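Local coordinates for putative hydrolase (Acinetobacter sp. NBRC 100985, PDB 4XUK), which probably hydrolyses organophosphorus triesters and perhaps lactones, as a dizinc enzyme of the metallo-beta-lactamase superfamily, at residues Gln38-Leu43 with Tyr47-Lys52; Val225-Pro230 with Lys249-Phe254. The protein carries 2 engineered substitutions. All coordinates share one frame; numbering follows the deposited sequence.

Contact 1 of 2, residues Gln38-Leu43 with Tyr47-Lys52; sequences QVHEIL and YADQEK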
ATOM      1  N   GLN A  38      10.709 -23.935   1.593  1.00 22.24           N
ATOM      2  CA  GLN A  38      11.063 -22.683   2.275  1.00 22.39           C
ATOM      3  C   GLN A  38      10.483 -21.482   1.542  1.00 21.71           C
ATOM      4  O   GLN A  38      10.121 -20.478   2.167  1.00 19.14           O
ATOM      5  CB  GLN A  38      12.584 -22.531   2.403  1.00 24.65           C
ATOM      6  CG  GLN A  38      13.210 -23.490   3.401  1.00 31.13           C
ATOM      7  CD  GLN A  38      14.728 -23.499   3.319  1.00 35.54           C
ATOM      8  OE1 GLN A  38      15.354 -22.499   2.953  1.00 31.74           O
ATOM      9  NE2 GLN A  38      15.325 -24.636   3.641  1.00 36.70           N
ATOM     10  N   VAL A  39      10.420 -21.579   0.215  1.00 23.02           N
ATOM     11  CA  VAL A  39       9.728 -20.573  -0.582  1.00 22.44           C
ATOM     12  C   VAL A  39       8.290 -20.470  -0.107  1.00 22.65           C
ATOM     13  O   VAL A  39       7.800 -19.372   0.158  1.00 22.85           O
ATOM     14  CB  VAL A  39       9.768 -20.906  -2.096  1.00 23.21           C
ATOM     15  CG1 VAL A  39       8.854 -19.966  -2.886  1.00 20.02           C
ATOM     16  CG2 VAL A  39      11.181 -20.815  -2.617  1.00 22.24           C
ATOM     17  N   HIS A  40       7.615 -21.610   0.026  1.00 21.35           N
ATOM     18  CA  HIS A  40       6.227 -21.597   0.474  1.00 23.39           C
ATOM     19  C   HIS A  40       6.062 -21.114   1.915  1.00 22.81           C
ATOM     20  O   HIS A  40       5.089 -20.424   2.228  1.00 19.47           O
ATOM     21  CB  HIS A  40       5.539 -22.952   0.226  1.00 25.90           C
ATOM     22  CG  HIS A  40       5.262 -23.212  -1.221  1.00 31.78           C
ATOM     23  ND1 HIS A  40       4.419 -22.415  -1.967  1.00 30.65           N
ATOM     24  CD2 HIS A  40       5.738 -24.156  -2.070  1.00 32.52           C
ATOM     25  CE1 HIS A  40       4.378 -22.863  -3.209  1.00 34.13           C
ATOM     26  NE2 HIS A  40       5.174 -23.916  -3.300  1.00 33.25           N
ATOM     27  N   GLU A  41       7.015 -21.455   2.780  1.00 21.93           N
ATOM     28  CA  GLU A  41       7.043 -20.902   4.136  1.00 19.66           C
ATOM     29  C   GLU A  41       7.072 -19.371   4.112  1.00 19.02           C
ATOM     30  O   GLU A  41       6.270 -18.708   4.776  1.00 18.15           O
ATOM     31  CB  GLU A  41       8.266 -21.434   4.886  1.00 22.13           C
ATOM     32  CG  GLU A  41       8.135 -22.906   5.289  1.00 22.95           C
ATOM     33  CD  GLU A  41       9.478 -23.547   5.614  1.00 26.33           C
ATOM     34  OE1 GLU A  41       9.562 -24.799   5.635  1.00 24.40           O
ATOM     35  OE2 GLU A  41      10.444 -22.791   5.847  1.00 20.09           O
ATOM     36  N   ILE A  42       7.990 -18.804   3.334  1.00 20.08           N
ATOM     37  CA  ILE A  42       8.106 -17.347   3.269  1.00 20.04           C
ATOM     38  C   ILE A  42       6.832 -16.720   2.690  1.00 18.07           C
ATOM     39  O   ILE A  42       6.323 -15.736   3.229  1.00 18.49           O
ATOM     40  CB  ILE A  42       9.391 -16.915   2.525  1.00 20.02           C
ATOM     41  CG1 ILE A  42      10.629 -17.389   3.299  1.00 17.66           C
ATOM     42  CG2 ILE A  42       9.441 -15.402   2.351  1.00 19.36           C
ATOM     43  CD1 ILE A  42      11.926 -17.369   2.504  1.00 21.50           C
ATOM     44  N   LEU A  43       6.292 -17.305   1.622  1.00 18.69           N
ATOM     45  CA  LEU A  43       5.059 -16.784   1.025  1.00 20.81           C
ATOM     46  C   LEU A  43       3.871 -16.829   2.009  1.00 18.27           C
ATOM     47  O   LEU A  43       3.015 -15.939   2.019  1.00 18.41           O
ATOM     48  CB  LEU A  43       4.742 -17.549  -0.266  1.00 17.07           C
ATOM     49  CG  LEU A  43       5.702 -17.368  -1.441  1.00 22.63           C
ATOM     50  CD1 LEU A  43       5.341 -18.290  -2.596  1.00 22.07           C
ATOM     51  CD2 LEU A  43       5.703 -15.921  -1.905  1.00 22.60           C
ATOM     52  N   TYR A  47       1.324 -13.901   3.555  1.00 21.15           N
ATOM     53  CA  TYR A  47      -0.015 -14.144   3.026  1.00 18.48           C
ATOM     54  C   TYR A  47      -0.048 -13.958   1.503  1.00 21.87           C
ATOM     55  O   TYR A  47      -0.828 -13.169   0.963  1.00 22.60           O
ATOM     56  CB  TYR A  47      -1.021 -13.251   3.744  1.00 19.82           C
ATOM     57  CG  TYR A  47      -1.202 -13.654   5.196  1.00 19.57           C
ATOM     58  CD1 TYR A  47      -0.326 -13.207   6.182  1.00 21.21           C
ATOM     59  CD2 TYR A  47      -2.232 -14.495   5.571  1.00 21.01           C
ATOM     60  CE1 TYR A  47      -0.487 -13.575   7.495  1.00 18.20           C
ATOM     61  CE2 TYR A  47      -2.404 -14.865   6.878  1.00 20.50           C
ATOM     62  CZ  TYR A  47      -1.532 -14.404   7.834  1.00 21.02           C
ATOM     63  OH  TYR A  47      -1.720 -14.783   9.143  1.00 22.63           O
ATOM     64  N   ALA A  48       0.840 -14.683   0.837  1.00 21.76           N
ATOM     65  CA  ALA A  48       1.089 -14.518  -0.587  1.00 25.57           C
ATOM     66  C   ALA A  48       1.250 -15.875  -1.250  1.00 25.32           C
ATOM     67  O   ALA A  48       1.839 -15.969  -2.337  1.00 19.64           O
ATOM     68  CB  ALA A  48       2.366 -13.686  -0.794  1.00 21.13           C
ATOM     69  N   ASP A  49       0.765 -16.909  -0.593  1.00 20.55           N
ATOM     70  CA  ASP A  49       0.913 -18.285  -1.041  1.00 27.89           C
ATOM     71  C   ASP A  49      -0.268 -18.777  -1.878  1.00 35.99           C
ATOM     72  O   ASP A  49      -0.731 -19.857  -1.701  1.00 38.15           O
ATOM     73  CB  ASP A  49       1.137 -19.229   0.143  1.00 24.18           C
ATOM     74  CG  ASP A  49       1.900 -20.517  -0.241  1.00 35.60           C
ATOM     75  OD1 ASP A  49       2.680 -20.534  -1.198  1.00 34.34           O
ATOM     76  OD2 ASP A  49       1.688 -21.530   0.426  1.00 31.45           O
ATOM     77  N   GLN A  50      -0.724 -17.967  -2.818  1.00 34.35           N
ATOM     78  CA  GLN A  50      -1.900 -18.285  -3.609  1.00 37.28           C
ATOM     79  C   GLN A  50      -1.582 -19.248  -4.769  1.00 42.47           C
ATOM     80  O   GLN A  50      -0.597 -19.127  -5.421  1.00 35.03           O
ATOM     81  CB  GLN A  50      -2.666 -17.042  -4.078  1.00 34.01           C
ATOM     82  CG  GLN A  50      -2.024 -15.685  -3.800  1.00 39.71           C
ATOM     83  CD  GLN A  50      -2.292 -14.620  -4.879  1.00 38.73           C
ATOM     84  OE1 GLN A  50      -1.394 -13.998  -5.358  1.00 36.33           O
ATOM     85  NE2 GLN A  50      -3.555 -14.411  -5.227  1.00 39.56           N
ATOM     86  N   GLU A  51      -2.415 -20.243  -4.982  1.00 43.60           N
ATOM     87  CA  GLU A  51      -2.144 -21.223  -6.019  1.00 43.44           C
ATOM     88  C   GLU A  51      -2.010 -20.581  -7.386  1.00 39.31           C
ATOM     89  O   GLU A  51      -1.330 -21.085  -8.199  1.00 44.63           O
ATOM     90  CB  GLU A  51      -3.226 -22.297  -6.028  1.00 43.44           C
ATOM     91  CG  GLU A  51      -2.903 -23.558  -6.808  1.00 49.13           C
ATOM     92  CD  GLU A  51      -1.416 -23.876  -6.929  1.00 57.02           C
ATOM     93  OE1 GLU A  51      -0.779 -24.283  -5.939  1.00 55.47           O
ATOM     94  OE2 GLU A  51      -0.890 -23.732  -8.045  1.00 57.60           O
ATOM     95  N   LYS A  52      -2.640 -19.448  -7.608  1.00 37.23           N
ATOM     96  CA  LYS A  52      -2.527 -18.713  -8.868  1.00 37.98           C
ATOM     97  C   LYS A  52      -1.070 -18.378  -9.204  1.00 31.07           C
ATOM     98  O   LYS A  52      -0.682 -18.340 -10.375  1.00 34.47           O
ATOM     99  CB  LYS A  52      -3.354 -17.429  -8.795  1.00 37.50           C
ATOM    100  CG  LYS A  52      -3.695 -16.815 -10.152  1.00 37.92           C
ATOM    101  CD  LYS A  52      -4.481 -15.514  -9.977  1.00 42.28           C
ATOM    102  CE  LYS A  52      -5.084 -15.043 -11.292  1.00 41.50           C
ATOM    103  NZ  LYS A  52      -5.713 -13.701 -11.167  1.00 46.58           N
TER
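H40 and D49 meet because their first torsions differ: H40 holds its ring beside the backbone N, CG anti to the carbonyl carbon (chi1 -72°), whereas D49 carries CG anti to its own N (chi1 -154°), which brings the carboxylate nearer the helix. The bond that results is short and nearly straight, H40 ND1 donating to D49 OD1 over 2.7 Å. OD1 lies at the edge of the imidazole, close to its plane, and accepts the N-H through its syn lone pair, on the side of OD2. The carboxylate plane is nonetheless turned 54° from the ring. A nearby carboxylate of this kind would tend to stabilise a protonated imidazole. The other oxygen, OD2, has a long, weak ion pair with K44.

This is how helix 36-45 ends, in a Schellman motif with Y47, at positive phi, as the C-prime residue. The backbone turns back on itself, and A48 N donates to L43 O at 2.8 Å. Y47 N, although 3.1 Å from L43 O, is badly angled for that oxygen and completes the motif with K44 O.

L43 fills the inner side of the turn. Its CB sits 3.7 Å from D49 OD1, and its CD2 lies 4.2 Å from A48 CB; the same side chain reaches T224 and V54, joining the helix end to the strand 54-64 that follows. The Y47 side chain takes no part in the packing of the turn; its ring stacks on H273 of the second subunit, and its hydroxyl hydrogen-bonds to the carbonyl of T274 of that subunit.

Contact 2 of 2, residues Val225-Pro230 with Lys249-Phe254; sequences VQFDRP and KQFANF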
ATOM      1  N   VAL A 225      10.222 -13.443  -0.662  1.00 17.05           N
ATOM      2  CA  VAL A 225      11.349 -14.382  -0.687  1.00 16.75           C
ATOM      3  C   VAL A 225      12.696 -13.663  -0.689  1.00 19.77           C
ATOM      4  O   VAL A 225      13.586 -13.992   0.106  1.00 18.02           O
ATOM      5  CB  VAL A 225      11.282 -15.311  -1.923  1.00 20.70           C
ATOM      6  CG1 VAL A 225      12.504 -16.212  -1.985  1.00 22.73           C
ATOM      7  CG2 VAL A 225      10.015 -16.167  -1.885  1.00 21.55           C
ATOM      8  N   GLN A 226      12.849 -12.672  -1.568  1.00 17.62           N
ATOM      9  CA  GLN A 226      14.156 -12.043  -1.746  1.00 17.60           C
ATOM     10  C   GLN A 226      14.475 -10.945  -0.732  1.00 19.30           C
ATOM     11  O   GLN A 226      15.538 -10.321  -0.794  1.00 17.46           O
ATOM     12  CB  GLN A 226      14.307 -11.535  -3.179  1.00 19.58           C
ATOM     13  CG  GLN A 226      14.260 -12.642  -4.214  1.00 17.24           C
ATOM     14  CD  GLN A 226      14.095 -12.092  -5.610  1.00 18.86           C
ATOM     15  OE1 GLN A 226      13.130 -11.390  -5.893  1.00 18.24           O
ATOM     16  NE2 GLN A 226      15.052 -12.380  -6.478  1.00 16.98           N
ATOM     17  N   PHE A 227      13.566 -10.704   0.207  1.00 17.49           N
ATOM     18  CA  PHE A 227      13.915  -9.858   1.344  1.00 19.07           C
ATOM     19  C   PHE A 227      14.308 -10.704   2.560  1.00 19.33           C
ATOM     20  O   PHE A 227      15.341 -10.445   3.179  1.00 20.98           O
ATOM     21  CB  PHE A 227      12.800  -8.849   1.669  1.00 18.16           C
ATOM     22  CG  PHE A 227      12.881  -7.578   0.847  1.00 18.87           C
ATOM     23  CD1 PHE A 227      12.514  -7.579  -0.495  1.00 18.73           C
ATOM     24  CD2 PHE A 227      13.348  -6.395   1.410  1.00 17.05           C
ATOM     25  CE1 PHE A 227      12.597  -6.419  -1.260  1.00 17.46           C
ATOM     26  CE2 PHE A 227      13.433  -5.222   0.646  1.00 18.32           C
ATOM     27  CZ  PHE A 227      13.053  -5.244  -0.690  1.00 16.33           C
ATOM     28  N   ASP A 228      13.505 -11.710   2.900  1.00 19.52           N
ATOM     29  CA  ASP A 228      13.872 -12.630   3.979  1.00 17.14           C
ATOM     30  C   ASP A 228      15.122 -13.431   3.609  1.00 21.54           C
ATOM     31  O   ASP A 228      15.955 -13.719   4.468  1.00 22.16           O
ATOM     32  CB  ASP A 228      12.715 -13.596   4.284  1.00 19.07           C
ATOM     33  CG  ASP A 228      11.529 -12.915   4.942  1.00 20.68           C
ATOM     34  OD1 ASP A 228      11.390 -11.678   4.815  1.00 19.23           O
ATOM     35  OD2 ASP A 228      10.715 -13.625   5.580  1.00 20.62           O
ATOM     36  N   ARG A 229      15.249 -13.787   2.332  1.00 18.66           N
ATOM     37  CA  ARG A 229      16.409 -14.527   1.857  1.00 21.07           C
ATOM     38  C   ARG A 229      17.022 -13.842   0.634  1.00 19.13           C
ATOM     39  O   ARG A 229      16.880 -14.328  -0.489  1.00 19.76           O
ATOM     40  CB  ARG A 229      15.998 -15.954   1.502  1.00 24.90           C
ATOM     41  CG  ARG A 229      17.164 -16.919   1.420  1.00 37.44           C
ATOM     42  CD  ARG A 229      17.490 -17.482   2.798  1.00 37.91           C
ATOM     43  NE  ARG A 229      16.394 -18.314   3.272  1.00 47.48           N
ATOM     44  CZ  ARG A 229      16.421 -19.643   3.299  1.00 46.63           C
ATOM     45  NH1 ARG A 229      17.507 -20.306   2.906  1.00 41.05           N
ATOM     46  NH2 ARG A 229      15.362 -20.310   3.736  1.00 39.06           N
ATOM     47  N   PRO A 230      17.734 -12.719   0.848  1.00 19.69           N
ATOM     48  CA  PRO A 230      18.203 -11.898  -0.275  1.00 19.48           C
ATOM     49  C   PRO A 230      19.179 -12.618  -1.214  1.00 21.80           C
ATOM     50  O   PRO A 230      19.376 -12.156  -2.333  1.00 18.53           O
ATOM     51  CB  PRO A 230      18.906 -10.721   0.416  1.00 18.67           C
ATOM     52  CG  PRO A 230      19.270 -11.213   1.766  1.00 22.05           C
ATOM     53  CD  PRO A 230      18.166 -12.170   2.148  1.00 21.72           C
ATOM     54  N   LYS A 249      24.756  -6.126  -2.254  1.00 23.12           N
ATOM     55  CA  LYS A 249      25.458  -4.851  -2.116  1.00 25.44           C
ATOM     56  C   LYS A 249      24.497  -3.678  -1.960  1.00 23.18           C
ATOM     57  O   LYS A 249      24.689  -2.813  -1.098  1.00 20.80           O
ATOM     58  CB  LYS A 249      26.366  -4.593  -3.319  1.00 28.51           C
ATOM     59  CG  LYS A 249      27.619  -3.834  -2.943  1.00 33.92           C
ATOM     60  CD  LYS A 249      27.735  -2.539  -3.677  1.00 37.85           C
ATOM     61  CE  LYS A 249      27.903  -2.776  -5.159  1.00 34.93           C
ATOM     62  NZ  LYS A 249      28.162  -1.490  -5.856  1.00 39.17           N
ATOM     63  N   GLN A 250      23.472  -3.628  -2.805  1.00 23.74           N
ATOM     64  CA  GLN A 250      22.585  -2.474  -2.802  1.00 19.61           C
ATOM     65  C   GLN A 250      21.668  -2.467  -1.578  1.00 18.31           C
ATOM     66  O   GLN A 250      21.443  -1.414  -0.994  1.00 20.43           O
ATOM     67  CB  GLN A 250      21.780  -2.394  -4.107  1.00 20.56           C
ATOM     68  CG  GLN A 250      22.660  -2.189  -5.350  1.00 21.54           C
ATOM     69  CD  GLN A 250      23.510  -0.924  -5.271  1.00 29.96           C
ATOM     70  OE1 GLN A 250      24.671  -0.909  -5.687  1.00 30.60           O
ATOM     71  NE2 GLN A 250      22.933   0.139  -4.738  1.00 26.31           N
ATOM     72  N   PHE A 251      21.154  -3.631  -1.187  1.00 17.54           N
ATOM     73  CA  PHE A 251      20.260  -3.709  -0.028  1.00 19.59           C
ATOM     74  C   PHE A 251      21.006  -3.337   1.248  1.00 21.00           C
ATOM     75  O   PHE A 251      20.442  -2.724   2.156  1.00 19.77           O
ATOM     76  CB  PHE A 251      19.650  -5.112   0.107  1.00 19.50           C
ATOM     77  CG  PHE A 251      18.444  -5.341  -0.768  1.00 18.25           C
ATOM     78  CD1 PHE A 251      18.189  -4.525  -1.867  1.00 18.58           C
ATOM     79  CD2 PHE A 251      17.566  -6.378  -0.484  1.00 17.90           C
ATOM     80  CE1 PHE A 251      17.071  -4.750  -2.674  1.00 21.00           C
ATOM     81  CE2 PHE A 251      16.451  -6.604  -1.269  1.00 16.98           C
ATOM     82  CZ  PHE A 251      16.205  -5.796  -2.369  1.00 19.08           C
ATOM     83  N   ALA A 252      22.275  -3.725   1.314  1.00 20.15           N
ATOM     84  CA  ALA A 252      23.109  -3.351   2.445  1.00 23.11           C
ATOM     85  C   ALA A 252      23.204  -1.833   2.498  1.00 24.33           C
ATOM     86  O   ALA A 252      22.920  -1.233   3.524  1.00 22.86           O
ATOM     87  CB  ALA A 252      24.486  -3.987   2.325  1.00 24.24           C
ATOM     88  N   ASN A 253      23.583  -1.218   1.382  1.00 22.44           N
ATOM     89  CA  ASN A 253      23.624   0.235   1.272  1.00 21.63           C
ATOM     90  C   ASN A 253      22.297   0.890   1.677  1.00 23.30           C
ATOM     91  O   ASN A 253      22.292   1.836   2.471  1.00 25.61           O
ATOM     92  CB  ASN A 253      24.038   0.626  -0.159  1.00 22.99           C
ATOM     93  CG  ASN A 253      23.747   2.089  -0.495  1.00 27.69           C
ATOM     94  OD1 ASN A 253      23.834   2.974   0.355  1.00 26.09           O
ATOM     95  ND2 ASN A 253      23.407   2.343  -1.755  1.00 30.54           N
ATOM     96  N   PHE A 254      21.180   0.383   1.150  1.00 21.75           N
ATOM     97  CA  PHE A 254      19.855   0.957   1.445  1.00 23.73           C
ATOM     98  C   PHE A 254      19.464   0.856   2.915  1.00 23.10           C
ATOM     99  O   PHE A 254      18.854   1.775   3.478  1.00 22.93           O
ATOM    100  CB  PHE A 254      18.769   0.274   0.613  1.00 20.88           C
ATOM    101  CG  PHE A 254      18.982   0.357  -0.883  1.00 20.07           C
ATOM    102  CD1 PHE A 254      19.728   1.374  -1.450  1.00 19.23           C
ATOM    103  CD2 PHE A 254      18.412  -0.594  -1.714  1.00 17.60           C
ATOM    104  CE1 PHE A 254      19.911   1.428  -2.830  1.00 23.03           C
ATOM    105  CE2 PHE A 254      18.589  -0.545  -3.092  1.00 19.10           C
ATOM    106  CZ  PHE A 254      19.333   0.465  -3.649  1.00 16.35           C
TER
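The outer atoms of the F251 ring, CE2 and CZ, lie over one face of F227. CE2 sits above the centre of that face, 3.7 Å from the plane, while the two CZ atoms approach to 3.6 Å. The planes are inclined by 37° with centroids 4.7 Å apart, an oblique pairing that is neither a parallel stack nor a T. F251 extends toward the short helix 225-228 with CG anti to its carbonyl carbon (chi1 -83°), and this brings CE2 and CZ to the F227 ring. Almost all the close packing is concentrated there.

Away from the rings the contact is looser. The carbonyl O of Q226 lies 3.9 Å from F251 CE2, P230 is lightly covered, and the outer face of helix 240-257 is turned to solvent. The junction joins that long helix to the segment following strand 211-215, in the half of the metallo-beta-lactamase fold that supplies the zinc ligand D218. F227 also packs on T274 and Y282, and the amide of Q226 is held by H221, S222 and T232, its side chain about 11 Å from a zinc ion.

With no hydrogen bond across it, the contact rests on dispersion and apolar burial; Q226 O, buried with no partner in the model, probably carries a desolvation cost that the ring packing must outweigh.

How the contacts relate
From the N terminus, contact 1 comes first, closing a tight local loop where helix 36-45 turns into the approach to strand 54-64. Contact 2 closes a longer loop, from the helix 225-228 to helix 240-257, in the later part of the chain. The two are in series and neither nest nor cross, yet they touch in space, their centres about 19 Å apart. Residues 38-43 and 225-230 form the shared face, where V39 packs on V225, and I42 on V225 and D228. Helix 225-228 thus touches helix 36-45 through one set of side chains and helix 240-257 through another.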